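11R-lipoxygenase (PDB 3VF1) probably catalyses the iron-dependent insertion of molecular oxygen into polyunsaturated fatty acids, as a calcium-dependent lipoxygenase. Local coordinates at residues 262-267 against 487-492; 269-273 against 306-311; 669-673 against 686-690. All coordinates share one frame; numbering follows the deposited sequence.

Contact 1 of 3, residues 262-267 against 487-492; sequences LNGSNP and LRKFYY. With FRU (beta-D-fructofuranose), chain C.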
ATOM      1  N   LEU A 262      16.836   2.894  -8.523  1.00 28.46           N
ATOM      2  CA  LEU A 262      16.823   1.497  -8.111  1.00 26.19           C
ATOM      3  C   LEU A 262      16.408   1.357  -6.650  1.00 27.38           C
ATOM      4  O   LEU A 262      15.613   0.489  -6.302  1.00 26.94           O
ATOM      5  CB  LEU A 262      18.211   0.879  -8.290  1.00 25.51           C
ATOM      6  CG  LEU A 262      18.788   0.830  -9.703  1.00 27.02           C
ATOM      7  CD1 LEU A 262      20.178   0.217  -9.666  1.00 28.60           C
ATOM      8  CD2 LEU A 262      17.880   0.049 -10.636  1.00 25.46           C
ATOM      9  N   ASN A 263      16.954   2.218  -5.798  1.00 26.70           N
ATOM     10  CA  ASN A 263      16.802   2.070  -4.357  1.00 24.32           C
ATOM     11  C   ASN A 263      16.185   3.301  -3.706  1.00 26.83           C
ATOM     12  O   ASN A 263      16.364   3.538  -2.512  1.00 27.69           O
ATOM     13  CB  ASN A 263      18.161   1.770  -3.726  1.00 24.84           C
ATOM     14  CG  ASN A 263      18.839   0.567  -4.356  1.00 28.61           C
ATOM     15  OD1 ASN A 263      18.198  -0.449  -4.628  1.00 28.90           O
ATOM     16  ND2 ASN A 263      20.140   0.681  -4.601  1.00 29.57           N
ATOM     17  N   GLY A 264      15.463   4.085  -4.497  1.00 26.68           N
ATOM     18  CA  GLY A 264      14.728   5.219  -3.972  1.00 27.23           C
ATOM     19  C   GLY A 264      13.326   4.804  -3.580  1.00 26.19           C
ATOM     20  O   GLY A 264      13.145   3.856  -2.821  1.00 30.53           O
ATOM     21  N   SER A 265      12.331   5.506  -4.110  1.00 26.05           N
ATOM     22  CA  SER A 265      10.937   5.192  -3.820  1.00 28.18           C
ATOM     23  C   SER A 265      10.181   4.714  -5.057  1.00 29.03           C
ATOM     24  O   SER A 265       8.996   4.396  -4.977  1.00 26.75           O
ATOM     25  CB  SER A 265      10.236   6.415  -3.230  1.00 25.66           C
ATOM     26  OG  SER A 265      10.818   6.784  -1.992  1.00 30.44           O
ATOM     27  N   ASN A 266      10.867   4.660  -6.196  1.00 27.48           N
ATOM     28  CA  ASN A 266      10.221   4.292  -7.451  1.00 27.12           C
ATOM     29  C   ASN A 266      11.142   3.498  -8.374  1.00 29.08           C
ATOM     30  O   ASN A 266      11.763   4.064  -9.275  1.00 31.60           O
ATOM     31  CB  ASN A 266       9.732   5.548  -8.170  1.00 26.25           C
ATOM     32  CG  ASN A 266       8.999   5.234  -9.456  1.00 28.88           C
ATOM     33  OD1 ASN A 266       8.556   4.103  -9.672  1.00 31.51           O
ATOM     34  ND2 ASN A 266       8.860   6.232 -10.319  1.00 27.19           N
ATOM     35  N   PRO A 267      11.231   2.177  -8.150  1.00 29.05           N
ATOM     36  CA  PRO A 267      12.074   1.279  -8.944  1.00 28.07           C
ATOM     37  C   PRO A 267      11.302   0.579 -10.062  1.00 30.22           C
ATOM     38  O   PRO A 267      11.651  -0.544 -10.426  1.00 32.57           O
ATOM     39  CB  PRO A 267      12.528   0.257  -7.906  1.00 27.74           C
ATOM     40  CG  PRO A 267      11.342   0.133  -6.993  1.00 29.26           C
ATOM     41  CD  PRO A 267      10.652   1.485  -6.985  1.00 27.28           C
ATOM     42  N   LEU A 487      20.954  -7.083 -11.620  1.00 30.41           N
ATOM     43  CA  LEU A 487      21.765  -5.986 -11.096  1.00 29.88           C
ATOM     44  C   LEU A 487      22.189  -6.232  -9.647  1.00 27.45           C
ATOM     45  O   LEU A 487      21.352  -6.411  -8.767  1.00 31.11           O
ATOM     46  CB  LEU A 487      20.999  -4.667 -11.209  1.00 29.08           C
ATOM     47  CG  LEU A 487      20.697  -4.205 -12.638  1.00 27.01           C
ATOM     48  CD1 LEU A 487      19.896  -2.911 -12.626  1.00 23.84           C
ATOM     49  CD2 LEU A 487      21.982  -4.030 -13.435  1.00 29.11           C
ATOM     50  N   ARG A 488      23.499  -6.222  -9.414  1.00 27.38           N
ATOM     51  CA  ARG A 488      24.066  -6.550  -8.106  1.00 32.02           C
ATOM     52  C   ARG A 488      23.685  -5.558  -7.007  1.00 32.82           C
ATOM     53  O   ARG A 488      23.474  -5.952  -5.860  1.00 35.25           O
ATOM     54  CB  ARG A 488      25.591  -6.632  -8.201  1.00 33.57           C
ATOM     55  CG  ARG A 488      26.108  -7.746  -9.096  1.00 46.18           C
ATOM     56  CD  ARG A 488      26.057  -9.093  -8.397  1.00 59.09           C
ATOM     57  NE  ARG A 488      26.658 -10.151  -9.207  1.00 82.81           N
ATOM     58  CZ  ARG A 488      26.761 -11.421  -8.829  1.00 86.68           C
ATOM     59  NH1 ARG A 488      26.304 -11.810  -7.647  1.00 83.57           N
ATOM     60  NH2 ARG A 488      27.325 -12.308  -9.640  1.00 89.71           N
ATOM     61  N   LYS A 489      23.606  -4.275  -7.351  1.00 30.16           N
ATOM     62  CA  LYS A 489      23.353  -3.237  -6.352  1.00 31.21           C
ATOM     63  C   LYS A 489      21.933  -2.684  -6.464  1.00 29.40           C
ATOM     64  O   LYS A 489      21.682  -1.517  -6.168  1.00 29.08           O
ATOM     65  CB  LYS A 489      24.395  -2.122  -6.472  1.00 30.21           C
ATOM     66  CG  LYS A 489      25.826  -2.638  -6.368  1.00 32.13           C
ATOM     67  CD  LYS A 489      26.859  -1.529  -6.448  1.00 35.10           C
ATOM     68  CE  LYS A 489      27.083  -0.874  -5.096  1.00 39.93           C
ATOM     69  NZ  LYS A 489      28.246   0.055  -5.117  1.00 45.92           N
ATOM     70  N   PHE A 490      21.016  -3.544  -6.894  1.00 29.13           N
ATOM     71  CA  PHE A 490      19.595  -3.227  -6.947  1.00 25.57           C
ATOM     72  C   PHE A 490      18.952  -3.847  -5.707  1.00 29.02           C
ATOM     73  O   PHE A 490      18.359  -4.923  -5.769  1.00 29.87           O
ATOM     74  CB  PHE A 490      18.992  -3.810  -8.224  1.00 23.67           C
ATOM     75  CG  PHE A 490      17.598  -3.328  -8.533  1.00 23.49           C
ATOM     76  CD1 PHE A 490      16.932  -2.443  -7.700  1.00 23.96           C
ATOM     77  CD2 PHE A 490      16.952  -3.772  -9.674  1.00 24.87           C
ATOM     78  CE1 PHE A 490      15.650  -2.015  -8.008  1.00 24.11           C
ATOM     79  CE2 PHE A 490      15.676  -3.350  -9.981  1.00 22.98           C
ATOM     80  CZ  PHE A 490      15.025  -2.471  -9.149  1.00 21.35           C
ATOM     81  N   TYR A 491      19.082  -3.161  -4.578  1.00 26.21           N
ATOM     82  CA  TYR A 491      18.735  -3.734  -3.282  1.00 26.92           C
ATOM     83  C   TYR A 491      17.239  -3.983  -3.117  1.00 26.09           C
ATOM     84  O   TYR A 491      16.841  -4.955  -2.478  1.00 29.00           O
ATOM     85  CB  TYR A 491      19.255  -2.834  -2.160  1.00 27.28           C
ATOM     86  CG  TYR A 491      20.746  -2.610  -2.235  1.00 30.62           C
ATOM     87  CD1 TYR A 491      21.610  -3.661  -2.509  1.00 30.91           C
ATOM     88  CD2 TYR A 491      21.292  -1.345  -2.055  1.00 34.08           C
ATOM     89  CE1 TYR A 491      22.973  -3.467  -2.586  1.00 30.69           C
ATOM     90  CE2 TYR A 491      22.656  -1.139  -2.134  1.00 33.73           C
ATOM     91  CZ  TYR A 491      23.492  -2.204  -2.399  1.00 34.39           C
ATOM     92  OH  TYR A 491      24.850  -2.009  -2.478  1.00 44.92           O
ATOM     93  N   TYR A 492      16.412  -3.112  -3.683  1.00 25.13           N
ATOM     94  CA  TYR A 492      14.972  -3.335  -3.667  1.00 26.78           C
ATOM     95  C   TYR A 492      14.639  -4.677  -4.309  1.00 24.46           C
ATOM     96  O   TYR A 492      13.807  -5.425  -3.807  1.00 25.35           O
ATOM     97  CB  TYR A 492      14.233  -2.232  -4.420  1.00 26.21           C
ATOM     98  CG  TYR A 492      12.863  -2.671  -4.892  1.00 24.25           C
ATOM     99  CD1 TYR A 492      12.699  -3.277  -6.129  1.00 24.38           C
ATOM    100  CD2 TYR A 492      11.738  -2.502  -4.091  1.00 24.25           C
ATOM    101  CE1 TYR A 492      11.457  -3.693  -6.565  1.00 26.05           C
ATOM    102  CE2 TYR A 492      10.489  -2.915  -4.519  1.00 25.43           C
ATOM    103  CZ  TYR A 492      10.356  -3.509  -5.757  1.00 26.72           C
ATOM    104  OH  TYR A 492       9.117  -3.922  -6.190  1.00 24.62           O
TER
HETATM  105  C1  FRU C   2      17.629 -12.375  -6.908  1.00 46.49           C
HETATM  106  C2  FRU C   2      18.979 -12.792  -7.476  1.00 49.46           C
HETATM  107  C3  FRU C   2      19.819 -13.521  -6.438  1.00 47.81           C
HETATM  108  C4  FRU C   2      21.222 -13.003  -6.674  1.00 53.68           C
HETATM  109  C5  FRU C   2      21.004 -11.631  -7.292  1.00 49.23           C
HETATM  110  C6  FRU C   2      22.082 -11.338  -8.327  1.00 45.97           C
HETATM  111  O1  FRU C   2      17.825 -11.533  -5.794  1.00 40.19           O
HETATM  112  O2  FRU C   2      18.792 -13.665  -8.568  1.00 53.34           O
HETATM  113  O3  FRU C   2      19.758 -14.919  -6.606  1.00 56.49           O
HETATM  114  O4  FRU C   2      21.977 -12.932  -5.489  1.00 59.81           O
HETATM  115  O5  FRU C   2      19.710 -11.644  -7.873  1.00 52.34           O
HETATM  116  O6  FRU C   2      22.471  -9.985  -8.277  1.00 43.39           O

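Contact 2 of 3, residues 269-273 against 306-311; sequences VIRRC and IFITDY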
ATOM      1  N   VAL A 269      10.534   1.932 -13.258  1.00 32.23           N
ATOM      2  CA  VAL A 269      10.653   2.532 -14.585  1.00 30.65           C
ATOM      3  C   VAL A 269      11.871   2.061 -15.377  1.00 29.26           C
ATOM      4  O   VAL A 269      11.747   1.689 -16.543  1.00 34.60           O
ATOM      5  CB  VAL A 269      10.681   4.069 -14.493  1.00 30.13           C
ATOM      6  CG1 VAL A 269      10.734   4.680 -15.885  1.00 29.43           C
ATOM      7  CG2 VAL A 269       9.460   4.573 -13.738  1.00 30.68           C
ATOM      8  N   ILE A 270      13.044   2.080 -14.756  1.00 25.69           N
ATOM      9  CA  ILE A 270      14.275   1.765 -15.472  1.00 25.22           C
ATOM     10  C   ILE A 270      14.244   0.349 -16.038  1.00 26.89           C
ATOM     11  O   ILE A 270      13.710  -0.568 -15.414  1.00 27.13           O
ATOM     12  CB  ILE A 270      15.515   1.927 -14.573  1.00 25.31           C
ATOM     13  CG1 ILE A 270      16.790   1.834 -15.414  1.00 27.93           C
ATOM     14  CG2 ILE A 270      15.521   0.876 -13.470  1.00 25.54           C
ATOM     15  CD1 ILE A 270      18.028   2.340 -14.701  1.00 28.83           C
ATOM     16  N   ARG A 271      14.816   0.177 -17.225  1.00 25.74           N
ATOM     17  CA  ARG A 271      14.873  -1.134 -17.861  1.00 26.81           C
ATOM     18  C   ARG A 271      16.015  -1.216 -18.865  1.00 28.21           C
ATOM     19  O   ARG A 271      16.467  -0.200 -19.389  1.00 26.97           O
ATOM     20  CB  ARG A 271      13.553  -1.441 -18.566  1.00 29.18           C
ATOM     21  CG  ARG A 271      13.273  -0.574 -19.779  1.00 28.82           C
ATOM     22  CD  ARG A 271      11.928  -0.917 -20.383  1.00 37.71           C
ATOM     23  NE  ARG A 271      11.839  -2.340 -20.701  1.00 50.94           N
ATOM     24  CZ  ARG A 271      10.708  -3.041 -20.726  1.00 52.86           C
ATOM     25  NH1 ARG A 271       9.546  -2.462 -20.449  1.00 52.85           N
ATOM     26  NH2 ARG A 271      10.740  -4.332 -21.026  1.00 47.42           N
ATOM     27  N   ARG A 272      16.478  -2.434 -19.128  1.00 27.79           N
ATOM     28  CA  ARG A 272      17.548  -2.647 -20.092  1.00 28.49           C
ATOM     29  C   ARG A 272      17.139  -2.131 -21.466  1.00 29.38           C
ATOM     30  O   ARG A 272      15.985  -2.258 -21.868  1.00 29.23           O
ATOM     31  CB  ARG A 272      17.913  -4.130 -20.177  1.00 30.11           C
ATOM     32  CG  ARG A 272      18.896  -4.452 -21.291  1.00 37.70           C
ATOM     33  CD  ARG A 272      19.291  -5.921 -21.299  1.00 45.57           C
ATOM     34  NE  ARG A 272      20.135  -6.242 -22.448  1.00 52.84           N
ATOM     35  CZ  ARG A 272      20.745  -7.408 -22.635  1.00 55.81           C
ATOM     36  NH1 ARG A 272      20.616  -8.385 -21.746  1.00 57.99           N
ATOM     37  NH2 ARG A 272      21.493  -7.598 -23.715  1.00 50.29           N
ATOM     38  N   CYS A 273      18.097  -1.545 -22.177  1.00 30.92           N
ATOM     39  CA  CYS A 273      17.847  -0.987 -23.500  1.00 33.06           C
ATOM     40  C   CYS A 273      18.795  -1.604 -24.517  1.00 35.87           C
ATOM     41  O   CYS A 273      19.995  -1.331 -24.506  1.00 33.36           O
ATOM     42  CB  CYS A 273      18.023   0.531 -23.476  1.00 31.12           C
ATOM     43  SG  CYS A 273      17.716   1.340 -25.061  1.00 36.81           S
ATOM     44  N   ILE A 306      23.471  -0.949 -20.963  1.00 24.67           N
ATOM     45  CA  ILE A 306      22.742   0.298 -21.171  1.00 27.32           C
ATOM     46  C   ILE A 306      21.289   0.161 -20.733  1.00 24.95           C
ATOM     47  O   ILE A 306      20.572  -0.719 -21.202  1.00 26.40           O
ATOM     48  CB  ILE A 306      22.774   0.720 -22.650  1.00 28.03           C
ATOM     49  CG1 ILE A 306      24.215   0.983 -23.098  1.00 26.27           C
ATOM     50  CG2 ILE A 306      21.915   1.957 -22.871  1.00 25.54           C
ATOM     51  CD1 ILE A 306      24.829   2.232 -22.501  1.00 27.24           C
ATOM     52  N   PHE A 307      20.864   1.045 -19.838  1.00 22.54           N
ATOM     53  CA  PHE A 307      19.495   1.045 -19.341  1.00 21.60           C
ATOM     54  C   PHE A 307      18.850   2.400 -19.596  1.00 24.06           C
ATOM     55  O   PHE A 307      19.545   3.391 -19.805  1.00 23.39           O
ATOM     56  CB  PHE A 307      19.477   0.710 -17.850  1.00 23.63           C
ATOM     57  CG  PHE A 307      20.050  -0.641 -17.533  1.00 26.64           C
ATOM     58  CD1 PHE A 307      21.417  -0.856 -17.583  1.00 25.37           C
ATOM     59  CD2 PHE A 307      19.223  -1.699 -17.193  1.00 24.24           C
ATOM     60  CE1 PHE A 307      21.947  -2.100 -17.299  1.00 26.98           C
ATOM     61  CE2 PHE A 307      19.749  -2.942 -16.906  1.00 26.16           C
ATOM     62  CZ  PHE A 307      21.113  -3.142 -16.960  1.00 27.80           C
ATOM     63  N   ILE A 308      17.522   2.439 -19.579  1.00 24.18           N
ATOM     64  CA  ILE A 308      16.793   3.642 -19.961  1.00 20.31           C
ATOM     65  C   ILE A 308      15.553   3.870 -19.103  1.00 22.73           C
ATOM     66  O   ILE A 308      14.904   2.923 -18.667  1.00 28.09           O
ATOM     67  CB  ILE A 308      16.361   3.563 -21.438  1.00 25.37           C
ATOM     68  CG1 ILE A 308      15.695   4.868 -21.880  1.00 27.81           C
ATOM     69  CG2 ILE A 308      15.422   2.386 -21.652  1.00 27.53           C
ATOM     70  CD1 ILE A 308      15.421   4.937 -23.371  1.00 25.27           C
ATOM     71  N   THR A 309      15.233   5.139 -18.867  1.00 23.92           N
ATOM     72  CA  THR A 309      13.998   5.520 -18.192  1.00 24.55           C
ATOM     73  C   THR A 309      13.189   6.443 -19.098  1.00 28.95           C
ATOM     74  O   THR A 309      13.503   7.626 -19.230  1.00 26.69           O
ATOM     75  CB  THR A 309      14.270   6.248 -16.859  1.00 27.54           C
ATOM     76  OG1 THR A 309      15.059   7.419 -17.097  1.00 27.11           O
ATOM     77  CG2 THR A 309      15.002   5.339 -15.882  1.00 27.26           C
ATOM     78  N   ASP A 310      12.149   5.894 -19.721  1.00 30.34           N
ATOM     79  CA  ASP A 310      11.336   6.641 -20.674  1.00 27.30           C
ATOM     80  C   ASP A 310      10.009   7.055 -20.047  1.00 26.46           C
ATOM     81  O   ASP A 310       9.207   6.206 -19.661  1.00 30.45           O
ATOM     82  CB  ASP A 310      11.078   5.785 -21.917  1.00 27.28           C
ATOM     83  CG  ASP A 310      10.313   6.531 -22.996  1.00 33.09           C
ATOM     84  OD1 ASP A 310       9.713   7.584 -22.689  1.00 34.50           O
ATOM     85  OD2 ASP A 310      10.305   6.061 -24.153  1.00 37.16           O
ATOM     86  N   TYR A 311       9.780   8.363 -19.960  1.00 24.94           N
ATOM     87  CA  TYR A 311       8.559   8.890 -19.357  1.00 26.04           C
ATOM     88  C   TYR A 311       7.581   9.402 -20.411  1.00 29.22           C
ATOM     89  O   TYR A 311       6.959  10.452 -20.251  1.00 28.47           O
ATOM     90  CB  TYR A 311       8.908   9.992 -18.357  1.00 23.97           C
ATOM     91  CG  TYR A 311       9.723   9.470 -17.199  1.00 26.02           C
ATOM     92  CD1 TYR A 311      11.104   9.359 -17.291  1.00 24.53           C
ATOM     93  CD2 TYR A 311       9.109   9.060 -16.023  1.00 25.00           C
ATOM     94  CE1 TYR A 311      11.849   8.867 -16.240  1.00 26.09           C
ATOM     95  CE2 TYR A 311       9.846   8.569 -14.969  1.00 24.54           C
ATOM     96  CZ  TYR A 311      11.215   8.473 -15.082  1.00 25.64           C
ATOM     97  OH  TYR A 311      11.950   7.980 -14.031  1.00 30.66           O
TER
HETATM   98  O   HOH W   1      11.739   2.964 -18.939  1.00 28.22           O
HETATM   99  O   HOH W   2      21.854  -2.854 -23.213  1.00 30.07           O

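Contact 3 of 3, residues 669-673 against 686-690; sequences ITKQI and WLIPG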
ATOM      1  N   ILE A 669      15.229 -13.521   6.581  1.00 30.25           N
ATOM      2  CA  ILE A 669      15.380 -12.447   5.608  1.00 30.67           C
ATOM      3  C   ILE A 669      15.915 -11.196   6.297  1.00 30.46           C
ATOM      4  O   ILE A 669      16.811 -10.526   5.781  1.00 29.13           O
ATOM      5  CB  ILE A 669      14.049 -12.124   4.915  1.00 27.40           C
ATOM      6  CG1 ILE A 669      13.670 -13.256   3.959  1.00 27.84           C
ATOM      7  CG2 ILE A 669      14.145 -10.805   4.156  1.00 26.52           C
ATOM      8  CD1 ILE A 669      12.322 -13.081   3.296  1.00 28.64           C
ATOM      9  N   THR A 670      15.360 -10.890   7.464  1.00 27.72           N
ATOM     10  CA  THR A 670      15.834  -9.776   8.274  1.00 26.98           C
ATOM     11  C   THR A 670      17.337  -9.888   8.490  1.00 30.59           C
ATOM     12  O   THR A 670      18.070  -8.908   8.373  1.00 33.08           O
ATOM     13  CB  THR A 670      15.146  -9.757   9.650  1.00 28.45           C
ATOM     14  OG1 THR A 670      13.760  -9.435   9.492  1.00 27.81           O
ATOM     15  CG2 THR A 670      15.797  -8.734  10.568  1.00 26.11           C
ATOM     16  N   LYS A 671      17.787 -11.097   8.805  1.00 30.54           N
ATOM     17  CA  LYS A 671      19.196 -11.351   9.075  1.00 30.71           C
ATOM     18  C   LYS A 671      20.061 -11.136   7.832  1.00 30.58           C
ATOM     19  O   LYS A 671      21.157 -10.588   7.924  1.00 32.56           O
ATOM     20  CB  LYS A 671      19.368 -12.775   9.612  1.00 36.13           C
ATOM     21  CG  LYS A 671      20.804 -13.181   9.883  1.00 40.63           C
ATOM     22  CD  LYS A 671      20.863 -14.424  10.760  1.00 49.58           C
ATOM     23  CE  LYS A 671      22.267 -15.008  10.822  1.00 58.58           C
ATOM     24  NZ  LYS A 671      22.651 -15.683   9.550  1.00 67.02           N
ATOM     25  N   GLN A 672      19.564 -11.559   6.673  1.00 29.65           N
ATOM     26  CA  GLN A 672      20.286 -11.359   5.418  1.00 32.38           C
ATOM     27  C   GLN A 672      20.453  -9.873   5.122  1.00 31.82           C
ATOM     28  O   GLN A 672      21.561  -9.399   4.873  1.00 30.77           O
ATOM     29  CB  GLN A 672      19.546 -12.019   4.254  1.00 31.90           C
ATOM     30  CG  GLN A 672      19.594 -13.535   4.248  1.00 42.39           C
ATOM     31  CD  GLN A 672      19.040 -14.122   2.961  1.00 50.79           C
ATOM     32  OE1 GLN A 672      19.409 -13.697   1.864  1.00 49.38           O
ATOM     33  NE2 GLN A 672      18.145 -15.097   3.089  1.00 45.03           N
ATOM     34  N   ILE A 673      19.340  -9.146   5.148  1.00 29.27           N
ATOM     35  CA  ILE A 673      19.340  -7.721   4.847  1.00 28.01           C
ATOM     36  C   ILE A 673      20.287  -6.974   5.774  1.00 30.19           C
ATOM     37  O   ILE A 673      20.998  -6.064   5.349  1.00 29.52           O
ATOM     38  CB  ILE A 673      17.929  -7.124   4.986  1.00 27.07           C
ATOM     39  CG1 ILE A 673      17.013  -7.687   3.897  1.00 29.92           C
ATOM     40  CG2 ILE A 673      17.982  -5.605   4.904  1.00 25.45           C
ATOM     41  CD1 ILE A 673      15.556  -7.302   4.058  1.00 29.23           C
ATOM     42  N   TRP A 686      13.977  -0.437   3.793  1.00 28.25           N
ATOM     43  CA  TRP A 686      12.535  -0.261   3.666  1.00 28.65           C
ATOM     44  C   TRP A 686      11.775  -1.574   3.495  1.00 28.82           C
ATOM     45  O   TRP A 686      10.547  -1.592   3.557  1.00 31.29           O
ATOM     46  CB  TRP A 686      12.236   0.687   2.503  1.00 29.30           C
ATOM     47  CG  TRP A 686      13.058   1.927   2.572  1.00 29.48           C
ATOM     48  CD1 TRP A 686      14.029   2.318   1.697  1.00 33.23           C
ATOM     49  CD2 TRP A 686      13.007   2.930   3.590  1.00 27.88           C
ATOM     50  NE1 TRP A 686      14.580   3.510   2.104  1.00 34.75           N
ATOM     51  CE2 TRP A 686      13.970   3.906   3.264  1.00 30.17           C
ATOM     52  CE3 TRP A 686      12.238   3.100   4.744  1.00 30.09           C
ATOM     53  CZ2 TRP A 686      14.181   5.035   4.049  1.00 29.20           C
ATOM     54  CZ3 TRP A 686      12.450   4.223   5.523  1.00 32.16           C
ATOM     55  CH2 TRP A 686      13.412   5.175   5.171  1.00 33.01           C
ATOM     56  N   LEU A 687      12.498  -2.669   3.285  1.00 26.41           N
ATOM     57  CA  LEU A 687      11.866  -3.975   3.141  1.00 28.42           C
ATOM     58  C   LEU A 687      12.314  -4.948   4.227  1.00 26.70           C
ATOM     59  O   LEU A 687      12.137  -6.156   4.100  1.00 26.40           O
ATOM     60  CB  LEU A 687      12.135  -4.556   1.750  1.00 26.39           C
ATOM     61  CG  LEU A 687      11.317  -3.928   0.619  1.00 25.30           C
ATOM     62  CD1 LEU A 687      11.677  -4.562  -0.713  1.00 27.05           C
ATOM     63  CD2 LEU A 687       9.824  -4.064   0.891  1.00 22.92           C
ATOM     64  N   ILE A 688      12.897  -4.419   5.296  1.00 28.59           N
ATOM     65  CA  ILE A 688      13.129  -5.215   6.490  1.00 29.77           C
ATOM     66  C   ILE A 688      11.761  -5.569   7.060  1.00 31.79           C
ATOM     67  O   ILE A 688      10.981  -4.675   7.383  1.00 30.08           O
ATOM     68  CB  ILE A 688      13.946  -4.445   7.538  1.00 32.35           C
ATOM     69  CG1 ILE A 688      15.378  -4.245   7.042  1.00 35.42           C
ATOM     70  CG2 ILE A 688      13.950  -5.187   8.866  1.00 30.96           C
ATOM     71  CD1 ILE A 688      16.218  -3.351   7.934  1.00 32.68           C
ATOM     72  N   PRO A 689      11.457  -6.873   7.170  1.00 32.81           N
ATOM     73  CA  PRO A 689      10.118  -7.325   7.572  1.00 30.77           C
ATOM     74  C   PRO A 689       9.567  -6.583   8.786  1.00 29.34           C
ATOM     75  O   PRO A 689       8.385  -6.240   8.807  1.00 31.79           O
ATOM     76  CB  PRO A 689      10.334  -8.804   7.899  1.00 29.64           C
ATOM     77  CG  PRO A 689      11.479  -9.208   7.039  1.00 30.75           C
ATOM     78  CD  PRO A 689      12.377  -8.005   6.958  1.00 30.33           C
ATOM     79  N   GLY A 690      10.417  -6.336   9.777  1.00 29.80           N
ATOM     80  CA  GLY A 690      10.005  -5.631  10.978  1.00 28.39           C
ATOM     81  C   GLY A 690       9.611  -4.185  10.734  1.00 32.72           C
ATOM     82  O   GLY A 690       9.040  -3.536  11.611  1.00 34.46           O
TER

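Contact 1 of 3, residues 262-267 against 487-492
L262 and F490 bring their backbones close, with 5.6 Å between L262 CA and F490 CA. F490, the last residue of a type I turn that starts at L487, holds the N-cap position of helix 491-514. N263 ties the two backbones with its amide. Its ND2 donates to K489 O at 3.1 Å along a nearly straight path (172° at the hydrogen), close to the amide plane. Its OD1 accepts two weak bonds from the first turn of the helix, from Y491 N at 2.9 Å and Y492 N at 3.3 Å. The amide lies nearly parallel to the Y491 ring, with 13° between the planes.

F490 CG stands anti to the backbone N (chi1 -169°), which turns the ring to L262. L262 sets CD2 over the centre of this ring, 3.8 Å from the centroid. P267 CB meets its edge. P267 CG sits over the face of Y492, 3.6 Å from the ring centroid. Y492 OH bonds to Q574, and L487 and R488 border the bound glycan. The P267 side chain is about 10 Å from that of the iron ligand H392. N263 thus holds the N-terminal end of helix 491-514 from outside, in the helical lipoxygenase domain.

Contact 2 of 3, residues 269-273 against 306-311
R271 and I308 form a hydrogen-bonded antiparallel pair. It joins the short strand 271-272 to strand 306-310, at one edge of the five-stranded antiparallel sheet in the lipoxygenase part of the chain. R272 and F307 follow as a non-hydrogen-bonded pair.

Backbone hydrogen bonds carry the register. R271 N gives to I308 O at 3.1 Å, and I308 N returns a bond to R271 O at 2.8 Å. C273 N then reaches I306 O, also at 2.8 Å. At the other end, past R271 and I308, a water bridges the strands. It donates to V269 O and I308 O and accepts from D310 N. I270 CA adds a CA-H...O contact to I308 O at 3.5 Å.

Apolar contacts lie on both faces. On one, the C273 CB and I308 CG2 carbons meet at 3.7 Å. On the other, I270 CG1 packs against F307 CB at 3.8 Å, and T309 CG2 lies against I270 CB. The F307 ring lies against the R271-R272 backbone, with CD2 3.4 Å from R272 N.

The polar ends have partners outside the two segments. R271 NH2 bonds to Q481, R272 forms a salt bridge with D274, and D310 bonds to Q353. The Y311 hydroxyl bonds to D383 of helix 369-410, which also packs on V269. Helix 254-263 covers I270 and T309 through L262 and F261.

V269 closes the end of the contact. CG1 stands anti to the backbone N (chi1 -177°), which places this methyl over one face of the Y311 ring, with CG1 3.9 Å from CZ.

Contact 3 of 3, residues 669-673 against 686-690
I673 and I688 make the tight part of this contact. The two side chains cross obliquely, and I673 CG2 meets I688 CG1 at 3.6 Å. CG2 lies anti to the backbone N of I673 (chi1 -67°, measured to CG1), which turns this methyl to I688. The other methyl, CD1, touches L687 O at 3.6 Å. Substituting an alanine here removes both methyls, and would probably open a gap beside I688 CG1 and take one apolar neighbour from L687 O.

T670 adds a second close point. Its OG1 sits 3.2 Å from P689 CD and 3.4 Å from P689 CG, above the CD-CG side of the proline ring. The hydroxyl is spent within its own helix, on L666 O.

The contact packs the late part of helix 653-676 against the loop that follows it. This loop carries the chain on toward its C-terminal residue, I698, an iron ligand in this lipoxygenase. L687 turns its side chain away from helix 653-676 and onto helix 557-579, against C573 and A577. That helix supplies the iron ligands H575 and N579.

The rest is looser. I669 CG2 and P689 CG are 4.2 Å apart, and I669 also packs on helix 491-514, against L498 and V502. I673 CD1 stays 4.4 Å from P689 CD. On the solvent side T670 and I688 are partly exposed. There T670 OG1 comes no nearer to I688 CG2 than 4.3 Å.

All three contacts are largely buried, but contact 3 buries the least surface and its T670 and I688 are partly exposed. Contacts 1 and 2 adjoin: L487 packs on F307 and L262 on I270, and helix 254-263 runs on toward strand 271-272. Contacts 1 and 3 both involve helix 491-514. The first sits at its start, while I669 and I673 of the third pack along it; L687 also touches Y492. Contacts 2 and 3 do not touch. Chemistry follows place. Contact 2 is held by strand backbones and a water at a sheet edge, contact 1 by one amide and aromatic faces at a helix start, and contact 3 mainly by apolar packing, without a hydrogen bond between its segments.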